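Local structure of endoglucanase (Bacillus akibai, 1UWW) at residues Ser20-Glu23 / Gly29-Trp32; Glu46-Asn51 / Asp92-Pro97; Leu53-Gly58 / Ile168-Val173; Leu109-Pro114 / Tyr118-Pro123. The protein hydrolyses internal beta-1,4-glucosidic linkages of cellulose and related beta-glucans, this chain being its family 28 carbohydrate-binding module, specific for non-crystalline cellulose. All blocks are in the same frame, centred on the assembly; numbering follows the deposited sequence.

Contact 1: residues Ser20-Glu23 / Gly29-Trp32; sequences SVFE and GWDW. With CA (calcium ion), chain C.
S20 and F22 both reach the pyrrole side of the W30 indole, one with a hydroxyl and the other with the far end of its ring. OG of S20 lies in the plane of the indole, just off its edge, and accepts the N-H of W30: NE1 to OG of S20 is 2.9 Å, with an N-H...O angle of 173°. A bond this straight, leaving the indole in its own plane, fixes how the ring is rotated and satisfies its one polar atom in a buried place. S20 OG has a second partner, the carbonyl O of V17, so the hydroxyl is itself held in position. Next to this bond the phenyl ring of F22 comes in with CE1 and CZ, and CE1 sits 3.7 Å from CD1 of W30. The two side chains cross at about a right angle, and the rings meet obliquely, their planes 57° apart. With F22 CG anti to the carbonyl carbon (chi1 -50°), the ring swings from its loop toward the indole. V186 of strand 180-189, L74, M166 and I168 pack round W30 as well. The residues flanking F22 in the same loop bind metal: V21 O and E23 OE2 hold the same calcium ion, each at 2.4 Å, together with S50, N51, D184 and a water. The loop is thus pinned at two places, by an indole from strand 30-32 of one sheet and by a calcium site whose other protein ligands come from strands 50-58 and 180-189 of the opposite sheet; two facing antiparallel sheets make the beta-sandwich of this family of carbohydrate-binding modules.

Contact 2: residues Glu46-Asn51 / Asp92-Pro97; sequences EANGSN and DFYLDP. With CA (calcium ion), chain C; CA (calcium ion), chain D; CA (calcium ion), chain E.
The Y94 ring takes the methyl of A47 over one face: A47 CB stands 4.2 Å from the ring centroid, displaced toward the rim by CD1, a CH-pi contact. N48 approaches the other end of the ring, obliquely, with CB 3.5 Å from CE2 of Y94. Its amide plane is turned 65° from the ring and its ND2 goes to the phenol oxygen; the distance from N48 ND2 to Y94 OH is 3.0 Å, the N-H...O angle 168°, and the oxygen lies in the amide plane. N48 CG is anti to the backbone N (chi1 -168°), which carries the amide to the phenol end of the ring. H144 of strand 142-150 stacks with Y94. A47 to S50 form a type I' turn, the tight connection of the beta hairpin between strands 43-47 and 50-58, and Y94 on strand 88-97 of the same sheet meets the hairpin across the intervening strand 180-189, whose F182 touches both A47 and Y94. A water joins the two sides again, donating to A47 O at 3.0 Å and accepting from Y94 OH at 2.8 Å. At the turn, G49 N gives a hydrogen bond to E46 OE2. The two segments also supply ligands to three calcium ions. S50 OG and N51 O bind one of them, D92 OD1 binds a second that E146 also holds, and at the third D96 OD1 (2.4 Å) and P97 O are joined by three waters.

Contact 3: residues Leu53-Gly58 / Ile168-Val173; sequences LSWEFG and IIFADV
W55 has CG between its backbone N and carbonyl carbon (chi1 66°), a placement that sends the indole off strand 50-58 into the core, while F170, with CG anti to the carbonyl carbon (chi1 -62°), turns its phenyl ring inward from strand 165-173 to receive it. The result is an edge-to-face, T-shaped pair. W55 gives the edge: CZ2 of its six-membered ring lies over one face of F170, offset toward the rim, and CH2 of W55 comes 3.8 Å from CE1 of F170. The ring centroids are 5.4 Å apart and the planes 69° from each other. Seen from the indole, the phenyl atoms CE1 and CZ lie close to its own plane, off the benzo edge. The contact is purely apolar and joins two strands of different sheets, one from each layer of the beta-sandwich. Each ring has further aromatic company: W55 meets W32 edge-to-face, and F170 meets F93 of strand 88-97. L74 of strand 73-77 packs on both W55 and F170; on the W55 side V181 and V183 of strand 180-189 add to the packing, and on the F170 side I107 of strand 104-111 does the same.

Contact 4: residues Leu109-Pro114 / Tyr118-Pro123; sequences LVFQPP and YWVQAP
F111 and V120 form the hydrogen-bonded antiparallel pair of a beta hairpin made by strands 104-111 and 120-129, at an edge of the chain's five-stranded sheet. Each satisfies the other: F111 N to V120 O and V120 N to F111 O are both 2.9 Å. V110 and Q121 follow as a non-hydrogen-bonded pair, and beyond them A122 N donates to L109 O (3.0 Å). L109 N and A122 O are then bridged by a water, which accepts from the first and donates to the second. Toward the turn, P113 O takes the N-H of Y118 from above its carbonyl plane, a bent bond. The Y118 carbonyl is served by a side chain, Q112 NE2 (2.9 Å), which lies in the plane of that carbonyl; the same amide's OE1 accepts from N165 ND2, so both ends of the Q112 amide are used. Q121 NE2 is bonded to P123 O of the second subunit, while its OE1 receives a weak bond from W119 NE1, and W119 O accepts from N156 of the second subunit. At the turn, P114 CA lies over a face of the Y118 ring; farther along, on the face of the sheet that carries V110 and Q121, V110 CG1 sits over the centre of the W119 six-membered ring, 3.6 Å from its centroid and 3° off the normal.

From the N terminus, contact 1 closes first, a short loop that brings 20-23 back to strand 30-32. Contact 2 follows by joining the hairpin at 46-51 to strand 92-97 within one sheet, and the two share a calcium ion and a water, with E23 OE1 probably hydrogen-bonded to N51 ND2. Contact 3 spans the longest stretch, from 53-58 to 168-173, and ties the two sheets of the sandwich together; it adjoins contact 2 and crosses it, because their segments alternate. Contact 4 falls within that span as a local hairpin of the other sheet, its strand 104-111 neighbouring strand 165-173. Contacts 1 and 3 also touch, F22 CZ packing on L53 CB and W30 on I168.

Contact 1: residues Ser20-Glu23 / Gly29-Trp32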
loop_
_atom_site.group_PDB
_atom_site.type_symbol
_atom_site.label_atom_id
_atom_site.label_comp_id
_atom_site.label_asym_id
_atom_site.label_seq_id
_atom_site.Cartn_x
_atom_site.Cartn_y
_atom_site.Cartn_z
ATOM N N SER A 20 -7.116 -2.336 22.539
ATOM C CA SER A 20 -6.133 -3.260 23.093
ATOM C C SER A 20 -4.974 -2.458 23.702
ATOM O O SER A 20 -4.243 -1.770 22.999
ATOM C CB SER A 20 -5.615 -4.223 22.005
ATOM O OG SER A 20 -6.665 -4.820 21.248
ATOM N N VAL A 21 -4.859 -2.511 25.030
ATOM C CA VAL A 21 -3.868 -1.766 25.788
ATOM C C VAL A 21 -2.783 -2.644 26.452
ATOM O O VAL A 21 -1.786 -2.130 26.919
ATOM C CB VAL A 21 -4.539 -0.828 26.820
ATOM C CG1 VAL A 21 -5.435 0.172 26.099
ATOM C CG2 VAL A 21 -5.336 -1.614 27.862
ATOM N N PHE A 22 -2.989 -3.939 26.529
ATOM C CA PHE A 22 -1.951 -4.894 26.972
ATOM C C PHE A 22 -1.479 -4.646 28.389
ATOM O O PHE A 22 -0.316 -4.836 28.688
ATOM C CB PHE A 22 -0.773 -4.944 25.978
ATOM C CG PHE A 22 -1.233 -5.127 24.540
ATOM C CD1 PHE A 22 -1.715 -6.362 24.105
ATOM C CD2 PHE A 22 -1.231 -4.052 23.648
ATOM C CE1 PHE A 22 -2.162 -6.511 22.810
ATOM C CE2 PHE A 22 -1.695 -4.211 22.363
ATOM C CZ PHE A 22 -2.157 -5.453 21.938
ATOM N N GLU A 23 -2.409 -4.271 29.275
ATOM C CA GLU A 23 -2.072 -3.967 30.662
ATOM C C GLU A 23 -2.465 -5.056 31.663
ATOM O O GLU A 23 -2.282 -4.853 32.872
ATOM C CB GLU A 23 -2.672 -2.633 31.073
ATOM C CG GLU A 23 -2.171 -1.439 30.259
ATOM C CD GLU A 23 -0.646 -1.302 30.241
ATOM O OE1 GLU A 23 0.056 -1.627 31.246
ATOM O OE2 GLU A 23 -0.128 -0.815 29.209
ATOM N N GLY A 29 -6.153 -11.235 22.996
ATOM C CA GLY A 29 -6.714 -11.881 21.825
ATOM C C GLY A 29 -5.896 -11.821 20.548
ATOM O O GLY A 29 -6.321 -12.383 19.533
ATOM N N TRP A 30 -4.766 -11.124 20.569
ATOM C CA TRP A 30 -3.886 -11.008 19.394
ATOM C C TRP A 30 -3.004 -12.236 19.240
ATOM O O TRP A 30 -2.452 -12.746 20.221
ATOM C CB TRP A 30 -3.031 -9.743 19.514
ATOM C CG TRP A 30 -3.830 -8.502 19.319
ATOM C CD1 TRP A 30 -4.531 -7.797 20.256
ATOM C CD2 TRP A 30 -4.051 -7.843 18.073
ATOM N NE1 TRP A 30 -5.156 -6.732 19.662
ATOM C CE2 TRP A 30 -4.903 -6.752 18.318
ATOM C CE3 TRP A 30 -3.651 -8.097 16.756
ATOM C CZ2 TRP A 30 -5.331 -5.895 17.304
ATOM C CZ3 TRP A 30 -4.071 -7.253 15.752
ATOM C CH2 TRP A 30 -4.906 -6.154 16.033
ATOM N N ASP A 31 -2.811 -12.665 18.008
ATOM C CA ASP A 31 -2.022 -13.844 17.698
ATOM C C ASP A 31 -1.456 -13.696 16.296
ATOM O O ASP A 31 -1.742 -12.717 15.595
ATOM C CB ASP A 31 -2.921 -15.074 17.761
ATOM C CG ASP A 31 -2.196 -16.335 18.136
ATOM O OD1 ASP A 31 -0.950 -16.378 18.129
ATOM O OD2 ASP A 31 -2.840 -17.360 18.501
ATOM N N TRP A 32 -0.646 -14.651 15.881
ATOM C CA TRP A 32 -0.172 -14.706 14.503
ATOM C C TRP A 32 -1.259 -15.238 13.577
ATOM O O TRP A 32 -1.911 -16.249 13.887
ATOM C CB TRP A 32 1.060 -15.591 14.375
ATOM C CG TRP A 32 2.270 -15.060 15.031
ATOM C CD1 TRP A 32 3.016 -15.672 16.002
ATOM C CD2 TRP A 32 2.925 -13.791 14.786
ATOM N NE1 TRP A 32 4.075 -14.881 16.371
ATOM C CE2 TRP A 32 4.046 -13.717 15.638
ATOM C CE3 TRP A 32 2.689 -12.726 13.903
ATOM C CZ2 TRP A 32 4.922 -12.642 15.627
ATOM C CZ3 TRP A 32 3.554 -11.654 13.921
ATOM C CH2 TRP A 32 4.662 -11.626 14.770
HETATM CA CA CA C . -0.219 -0.343 26.893
HETATM O O HOH W 1 -1.890 1.309 26.960
#

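Contact 2: residues Glu46-Asn51 / Asp92-Pro97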
loop_
_atom_site.group_PDB
_atom_site.type_symbol
_atom_site.label_atom_id
_atom_site.label_comp_id
_atom_site.label_asym_id
_atom_site.label_seq_id
_atom_site.Cartn_x
_atom_site.Cartn_y
_atom_site.Cartn_z
ATOM N N GLU A 46 7.626 -3.456 27.905
ATOM C CA GLU A 46 7.499 -2.026 28.124
ATOM C C GLU A 46 8.013 -1.224 26.932
ATOM O O GLU A 46 9.096 -1.499 26.397
ATOM C CB GLU A 46 8.234 -1.628 29.405
ATOM C CG GLU A 46 8.060 -0.157 29.792
ATOM C CD GLU A 46 9.136 0.766 29.225
ATOM O OE1 GLU A 46 10.254 0.285 28.909
ATOM O OE2 GLU A 46 8.896 1.992 29.096
ATOM N N ALA A 47 7.228 -0.258 26.489
ATOM C CA ALA A 47 7.652 0.709 25.484
ATOM C C ALA A 47 7.026 2.049 25.821
ATOM O O ALA A 47 5.798 2.167 25.930
ATOM C CB ALA A 47 7.227 0.284 24.081
ATOM N N ASN A 48 7.859 3.067 25.983
ATOM C CA ASN A 48 7.364 4.438 26.132
ATOM C C ASN A 48 6.464 4.606 27.360
ATOM O O ASN A 48 5.530 5.404 27.327
ATOM C CB ASN A 48 6.667 4.860 24.822
ATOM C CG ASN A 48 6.361 6.357 24.727
ATOM O OD1 ASN A 48 7.086 7.204 25.271
ATOM N ND2 ASN A 48 5.339 6.689 23.944
ATOM N N GLY A 49 6.757 3.850 28.408
ATOM C CA GLY A 49 6.039 3.935 29.670
ATOM C C GLY A 49 4.697 3.249 29.695
ATOM O O GLY A 49 3.812 3.569 30.524
ATOM N N SER A 50 4.529 2.271 28.817
ATOM C CA SER A 50 3.326 1.464 28.838
ATOM C C SER A 50 3.672 0.075 28.336
ATOM O O SER A 50 4.654 -0.102 27.633
ATOM C CB SER A 50 2.249 2.107 27.964
ATOM O OG SER A 50 0.997 1.424 28.064
ATOM N N ASN A 51 2.860 -0.902 28.663
ATOM C CA ASN A 51 3.073 -2.243 28.176
ATOM C C ASN A 51 2.482 -2.415 26.779
ATOM O O ASN A 51 1.424 -1.877 26.470
ATOM C CB ASN A 51 2.476 -3.255 29.140
ATOM C CG ASN A 51 3.272 -3.376 30.402
ATOM O OD1 ASN A 51 4.501 -3.573 30.375
ATOM N ND2 ASN A 51 2.593 -3.234 31.526
ATOM N N ASP A 92 -0.173 2.793 18.387
ATOM C CA ASP A 92 1.229 3.185 18.566
ATOM C C ASP A 92 2.125 2.041 18.127
ATOM O O ASP A 92 1.922 0.903 18.526
ATOM C CB ASP A 92 1.510 3.531 20.034
ATOM C CG ASP A 92 0.735 4.714 20.485
ATOM O OD1 ASP A 92 0.857 5.810 19.890
ATOM O OD2 ASP A 92 -0.098 4.610 21.418
ATOM N N PHE A 93 3.068 2.344 17.264
ATOM C CA PHE A 93 4.006 1.349 16.753
ATOM C C PHE A 93 5.392 1.832 17.068
ATOM O O PHE A 93 5.737 2.961 16.775
ATOM C CB PHE A 93 3.858 1.196 15.253
ATOM C CG PHE A 93 4.657 0.055 14.676
ATOM C CD1 PHE A 93 4.595 -1.231 15.188
ATOM C CD2 PHE A 93 5.497 0.280 13.597
ATOM C CE1 PHE A 93 5.371 -2.277 14.624
ATOM C CE2 PHE A 93 6.251 -0.767 13.029
ATOM C CZ PHE A 93 6.197 -2.022 13.538
ATOM N N TYR A 94 6.195 0.989 17.685
ATOM C CA TYR A 94 7.548 1.364 18.054
ATOM C C TYR A 94 8.524 0.362 17.476
ATOM O O TYR A 94 8.238 -0.837 17.388
ATOM C CB TYR A 94 7.750 1.383 19.560
ATOM C CG TYR A 94 6.736 2.180 20.354
ATOM C CD1 TYR A 94 5.548 1.617 20.764
ATOM C CD2 TYR A 94 6.991 3.478 20.718
ATOM C CE1 TYR A 94 4.633 2.339 21.503
ATOM C CE2 TYR A 94 6.082 4.214 21.463
ATOM C CZ TYR A 94 4.933 3.620 21.852
ATOM O OH TYR A 94 4.004 4.312 22.623
ATOM N N LEU A 95 9.670 0.869 17.081
ATOM C CA LEU A 95 10.773 0.034 16.637
ATOM C C LEU A 95 12.000 0.343 17.469
ATOM O O LEU A 95 12.360 1.499 17.667
ATOM C CB LEU A 95 11.075 0.250 15.162
ATOM C CG LEU A 95 9.872 0.101 14.231
ATOM C CD1 LEU A 95 9.282 1.449 13.946
ATOM C CD2 LEU A 95 10.231 -0.606 12.950
ATOM N N ASP A 96 12.669 -0.719 17.905
ATOM C CA ASP A 96 14.010 -0.615 18.455
ATOM C C ASP A 96 14.916 -1.485 17.593
ATOM O O ASP A 96 15.085 -2.685 17.853
ATOM C CB ASP A 96 14.062 -1.057 19.902
ATOM C CG ASP A 96 15.420 -0.773 20.554
ATOM O OD1 ASP A 96 16.401 -0.441 19.828
ATOM O OD2 ASP A 96 15.582 -0.823 21.799
ATOM N N PRO A 97 15.444 -0.894 16.530
ATOM C CA PRO A 97 16.294 -1.685 15.636
ATOM C C PRO A 97 17.629 -2.034 16.272
ATOM O O PRO A 97 18.163 -1.294 17.095
ATOM C CB PRO A 97 16.528 -0.766 14.435
ATOM C CG PRO A 97 16.295 0.597 14.949
ATOM C CD PRO A 97 15.321 0.505 16.087
HETATM CA CA CA C . -0.219 -0.343 26.893
HETATM CA CA CA D . 18.688 -0.258 19.125
HETATM CA CA CA E . -0.855 7.288 20.189
HETATM O O HOH W 2 3.245 2.389 24.466
HETATM O O HOH W 1 -1.890 1.309 26.960
HETATM O O HOH W 3 20.317 0.826 17.530
HETATM O O HOH W 4 17.693 1.786 18.367
HETATM O O HOH W 5 19.153 0.653 21.278
HETATM O O HOH W 6 0.478 8.244 21.127
#

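Contact 3: residues Leu53-Gly58 / Ile168-Val173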
loop_
_atom_site.group_PDB
_atom_site.type_symbol
_atom_site.label_atom_id
_atom_site.label_comp_id
_atom_site.label_asym_id
_atom_site.label_seq_id
_atom_site.Cartn_x
_atom_site.Cartn_y
_atom_site.Cartn_z
ATOM N N LEU A 53 2.346 -5.130 23.021
ATOM C CA LEU A 53 2.538 -6.408 22.333
ATOM C C LEU A 53 3.862 -6.313 21.552
ATOM O O LEU A 53 4.075 -5.356 20.824
ATOM C CB LEU A 53 1.390 -6.634 21.369
ATOM C CG LEU A 53 1.379 -7.961 20.608
ATOM C CD1 LEU A 53 1.152 -9.128 21.543
ATOM C CD2 LEU A 53 0.334 -7.928 19.506
ATOM N N SER A 54 4.732 -7.316 21.654
ATOM C CA SER A 54 6.095 -7.230 21.116
ATOM C C SER A 54 6.606 -8.533 20.530
ATOM O O SER A 54 6.239 -9.613 20.982
ATOM C CB SER A 54 7.017 -6.705 22.232
ATOM O OG SER A 54 8.313 -6.401 21.788
ATOM N N TRP A 55 7.423 -8.404 19.493
ATOM C CA TRP A 55 8.168 -9.543 18.945
ATOM C C TRP A 55 9.457 -8.991 18.361
ATOM O O TRP A 55 9.591 -7.805 18.128
ATOM C CB TRP A 55 7.322 -10.324 17.925
ATOM C CG TRP A 55 6.989 -9.579 16.671
ATOM C CD1 TRP A 55 7.630 -9.694 15.473
ATOM C CD2 TRP A 55 5.918 -8.627 16.464
ATOM N NE1 TRP A 55 7.045 -8.859 14.549
ATOM C CE2 TRP A 55 5.987 -8.208 15.124
ATOM C CE3 TRP A 55 4.925 -8.079 17.281
ATOM C CZ2 TRP A 55 5.084 -7.287 14.574
ATOM C CZ3 TRP A 55 4.037 -7.148 16.728
ATOM C CH2 TRP A 55 4.132 -6.771 15.398
ATOM N N GLU A 56 10.404 -9.872 18.069
ATOM C CA GLU A 56 11.618 -9.492 17.374
ATOM C C GLU A 56 11.861 -10.401 16.183
ATOM O O GLU A 56 11.463 -11.558 16.166
ATOM C CB GLU A 56 12.825 -9.369 18.296
ATOM C CG GLU A 56 13.249 -10.538 19.100
ATOM C CD GLU A 56 14.547 -10.217 19.881
ATOM O OE1 GLU A 56 14.870 -9.018 20.157
ATOM O OE2 GLU A 56 15.248 -11.161 20.213
ATOM N N PHE A 57 12.472 -9.834 15.171
ATOM C CA PHE A 57 12.699 -10.538 13.916
ATOM C C PHE A 57 13.604 -9.690 13.045
ATOM O O PHE A 57 13.857 -8.538 13.322
ATOM C CB PHE A 57 11.373 -10.806 13.172
ATOM C CG PHE A 57 10.810 -9.580 12.490
ATOM C CD1 PHE A 57 10.223 -8.539 13.220
ATOM C CD2 PHE A 57 10.944 -9.408 11.117
ATOM C CE1 PHE A 57 9.756 -7.413 12.572
ATOM C CE2 PHE A 57 10.502 -8.262 10.518
ATOM C CZ PHE A 57 9.912 -7.287 11.244
ATOM N N GLY A 58 14.092 -10.289 11.962
ATOM C CA GLY A 58 14.695 -9.537 10.887
ATOM C C GLY A 58 14.279 -10.101 9.557
ATOM O O GLY A 58 14.181 -11.312 9.426
ATOM N N ILE A 168 -3.086 -7.278 10.508
ATOM C CA ILE A 168 -2.159 -6.178 10.283
ATOM C C ILE A 168 -0.919 -6.822 9.714
ATOM O O ILE A 168 -0.313 -7.694 10.371
ATOM C CB ILE A 168 -1.844 -5.372 11.571
ATOM C CG1 ILE A 168 -3.147 -4.880 12.210
ATOM C CG2 ILE A 168 -0.966 -4.212 11.231
ATOM C CD1 ILE A 168 -2.951 -4.188 13.511
ATOM N N ILE A 169 -0.540 -6.408 8.517
ATOM C CA ILE A 169 0.573 -6.983 7.769
ATOM C C ILE A 169 1.702 -5.997 7.757
ATOM O O ILE A 169 1.504 -4.831 7.408
ATOM C CB ILE A 169 0.115 -7.309 6.335
ATOM C CG1 ILE A 169 -1.035 -8.325 6.361
ATOM C CG2 ILE A 169 1.302 -7.892 5.546
ATOM C CD1 ILE A 169 -1.730 -8.542 5.055
ATOM N N PHE A 170 2.904 -6.437 8.119
ATOM C CA PHE A 170 4.095 -5.590 8.232
ATOM C C PHE A 170 5.079 -6.022 7.156
ATOM O O PHE A 170 5.923 -6.911 7.386
ATOM C CB PHE A 170 4.718 -5.711 9.618
ATOM C CG PHE A 170 3.821 -5.255 10.730
ATOM C CD1 PHE A 170 2.893 -6.105 11.276
ATOM C CD2 PHE A 170 3.909 -3.966 11.244
ATOM C CE1 PHE A 170 2.086 -5.725 12.334
ATOM C CE2 PHE A 170 3.090 -3.567 12.296
ATOM C CZ PHE A 170 2.183 -4.448 12.833
ATOM N N ALA A 171 4.991 -5.448 5.969
ATOM C CA ALA A 171 5.726 -5.958 4.802
ATOM C C ALA A 171 7.037 -5.226 4.544
ATOM O O ALA A 171 7.142 -4.019 4.678
ATOM C CB ALA A 171 4.850 -5.865 3.579
ATOM N N ASP A 172 8.039 -5.992 4.139
ATOM C CA ASP A 172 9.356 -5.501 3.766
ATOM C C ASP A 172 9.311 -4.770 2.436
ATOM O O ASP A 172 8.733 -5.268 1.467
ATOM C CB ASP A 172 10.268 -6.724 3.647
ATOM C CG ASP A 172 11.730 -6.391 3.486
ATOM O OD1 ASP A 172 12.174 -5.263 3.716
ATOM O OD2 ASP A 172 12.488 -7.323 3.106
ATOM N N VAL A 173 9.969 -3.621 2.369
ATOM C CA VAL A 173 10.214 -2.914 1.121
ATOM C C VAL A 173 11.723 -2.692 1.005
ATOM O O VAL A 173 12.247 -1.638 1.328
ATOM C CB VAL A 173 9.504 -1.541 1.087
ATOM C CG1 VAL A 173 9.624 -0.926 -0.292
ATOM C CG2 VAL A 173 8.028 -1.650 1.506
#

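Contact 4: residues Leu109-Pro114 / Tyr118-Pro123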
loop_
_atom_site.group_PDB
_atom_site.type_symbol
_atom_site.label_atom_id
_atom_site.label_comp_id
_atom_site.label_asym_id
_atom_site.label_seq_id
_atom_site.Cartn_x
_atom_site.Cartn_y
_atom_site.Cartn_z
ATOM N N LEU A 109 -3.802 -3.094 6.472
ATOM C CA LEU A 109 -4.877 -3.504 7.359
ATOM C C LEU A 109 -5.951 -4.196 6.532
ATOM O O LEU A 109 -6.444 -3.641 5.547
ATOM C CB LEU A 109 -5.445 -2.263 8.027
ATOM C CG LEU A 109 -6.656 -2.421 8.933
ATOM C CD1 LEU A 109 -6.334 -3.218 10.163
ATOM C CD2 LEU A 109 -7.203 -1.031 9.360
ATOM N N VAL A 110 -6.331 -5.389 6.958
ATOM C CA VAL A 110 -7.273 -6.254 6.262
ATOM C C VAL A 110 -8.321 -6.728 7.249
ATOM O O VAL A 110 -8.028 -6.971 8.423
ATOM C CB VAL A 110 -6.561 -7.476 5.633
ATOM C CG1 VAL A 110 -7.551 -8.462 4.998
ATOM C CG2 VAL A 110 -5.537 -7.005 4.628
ATOM N N PHE A 111 -9.574 -6.786 6.811
ATOM C CA PHE A 111 -10.630 -7.482 7.517
ATOM C C PHE A 111 -11.161 -8.605 6.656
ATOM O O PHE A 111 -10.975 -8.614 5.436
ATOM C CB PHE A 111 -11.793 -6.532 7.858
ATOM C CG PHE A 111 -11.391 -5.345 8.671
ATOM C CD1 PHE A 111 -11.137 -5.457 10.030
ATOM C CD2 PHE A 111 -11.259 -4.104 8.089
ATOM C CE1 PHE A 111 -10.768 -4.336 10.766
ATOM C CE2 PHE A 111 -10.899 -3.004 8.838
ATOM C CZ PHE A 111 -10.651 -3.139 10.157
ATOM N N GLN A 112 -11.837 -9.548 7.270
ATOM C CA GLN A 112 -12.389 -10.675 6.522
ATOM C C GLN A 112 -13.902 -10.883 6.760
ATOM O O GLN A 112 -14.320 -11.941 7.254
ATOM C CB GLN A 112 -11.590 -11.932 6.870
ATOM C CG GLN A 112 -10.097 -11.812 6.642
ATOM C CD GLN A 112 -9.443 -13.162 6.548
ATOM O OE1 GLN A 112 -8.863 -13.642 7.509
ATOM N NE2 GLN A 112 -9.570 -13.798 5.394
ATOM N N PRO A 113 -14.725 -9.917 6.363
ATOM C CA PRO A 113 -16.187 -10.051 6.496
ATOM C C PRO A 113 -16.716 -11.193 5.609
ATOM O O PRO A 113 -16.493 -11.154 4.412
ATOM C CB PRO A 113 -16.733 -8.714 5.979
ATOM C CG PRO A 113 -15.610 -8.122 5.166
ATOM C CD PRO A 113 -14.344 -8.659 5.707
ATOM N N PRO A 114 -17.400 -12.186 6.178
ATOM C CA PRO A 114 -18.013 -13.238 5.341
ATOM C C PRO A 114 -18.968 -12.702 4.275
ATOM O O PRO A 114 -19.148 -13.361 3.256
ATOM C CB PRO A 114 -18.763 -14.100 6.360
ATOM C CG PRO A 114 -18.034 -13.905 7.610
ATOM C CD PRO A 114 -17.598 -12.438 7.615
ATOM N N TYR A 118 -14.636 -12.519 2.426
ATOM C CA TYR A 118 -13.620 -12.714 3.460
ATOM C C TYR A 118 -12.344 -11.887 3.201
ATOM O O TYR A 118 -11.253 -12.270 3.605
ATOM C CB TYR A 118 -13.251 -14.216 3.624
ATOM C CG TYR A 118 -14.424 -15.103 3.960
ATOM C CD1 TYR A 118 -15.217 -15.650 2.953
ATOM C CD2 TYR A 118 -14.747 -15.383 5.275
ATOM C CE1 TYR A 118 -16.303 -16.452 3.256
ATOM C CE2 TYR A 118 -15.833 -16.199 5.586
ATOM C CZ TYR A 118 -16.608 -16.711 4.568
ATOM O OH TYR A 118 -17.684 -17.515 4.873
ATOM N N TRP A 119 -12.466 -10.742 2.548
ATOM C CA TRP A 119 -11.290 -9.908 2.284
ATOM C C TRP A 119 -11.724 -8.529 1.876
ATOM O O TRP A 119 -12.288 -8.333 0.793
ATOM C CB TRP A 119 -10.396 -10.492 1.165
ATOM C CG TRP A 119 -9.082 -9.804 1.077
ATOM C CD1 TRP A 119 -8.789 -8.639 0.412
ATOM C CD2 TRP A 119 -7.879 -10.226 1.687
ATOM N NE1 TRP A 119 -7.474 -8.312 0.616
ATOM C CE2 TRP A 119 -6.878 -9.274 1.382
ATOM C CE3 TRP A 119 -7.534 -11.315 2.483
ATOM C CZ2 TRP A 119 -5.552 -9.403 1.818
ATOM C CZ3 TRP A 119 -6.229 -11.438 2.912
ATOM C CH2 TRP A 119 -5.253 -10.486 2.586
ATOM N N VAL A 120 -11.478 -7.559 2.750
ATOM C CA VAL A 120 -11.494 -6.150 2.398
ATOM C C VAL A 120 -10.223 -5.545 2.972
ATOM O O VAL A 120 -9.718 -5.973 3.994
ATOM C CB VAL A 120 -12.745 -5.399 2.903
ATOM C CG1 VAL A 120 -14.021 -5.990 2.331
ATOM C CG2 VAL A 120 -12.803 -5.336 4.409
ATOM N N GLN A 121 -9.724 -4.517 2.350
ATOM C CA GLN A 121 -8.455 -3.944 2.726
ATOM C C GLN A 121 -8.561 -2.435 2.793
ATOM O O GLN A 121 -9.170 -1.809 1.921
ATOM C CB GLN A 121 -7.426 -4.356 1.678
ATOM C CG GLN A 121 -6.003 -4.013 1.997
ATOM C CD GLN A 121 -5.014 -4.692 1.067
ATOM O OE1 GLN A 121 -5.330 -5.723 0.462
ATOM N NE2 GLN A 121 -3.810 -4.140 0.990
ATOM N N ALA A 122 -7.973 -1.803 3.801
ATOM C CA ALA A 122 -7.937 -0.359 3.824
ATOM C C ALA A 122 -7.120 0.083 2.612
ATOM O O ALA A 122 -6.028 -0.469 2.349
ATOM C CB ALA A 122 -7.321 0.152 5.087
ATOM N N PRO A 123 -7.639 1.009 1.808
ATOM C CA PRO A 123 -6.957 1.340 0.570
ATOM C C PRO A 123 -5.582 1.944 0.691
ATOM O O PRO A 123 -4.742 1.694 -0.163
ATOM C CB PRO A 123 -7.942 2.281 -0.135
ATOM C CG PRO A 123 -8.845 2.750 0.831
ATOM C CD PRO A 123 -8.947 1.692 1.904
HETATM O O HOH W 7 -4.070 -1.226 4.221
#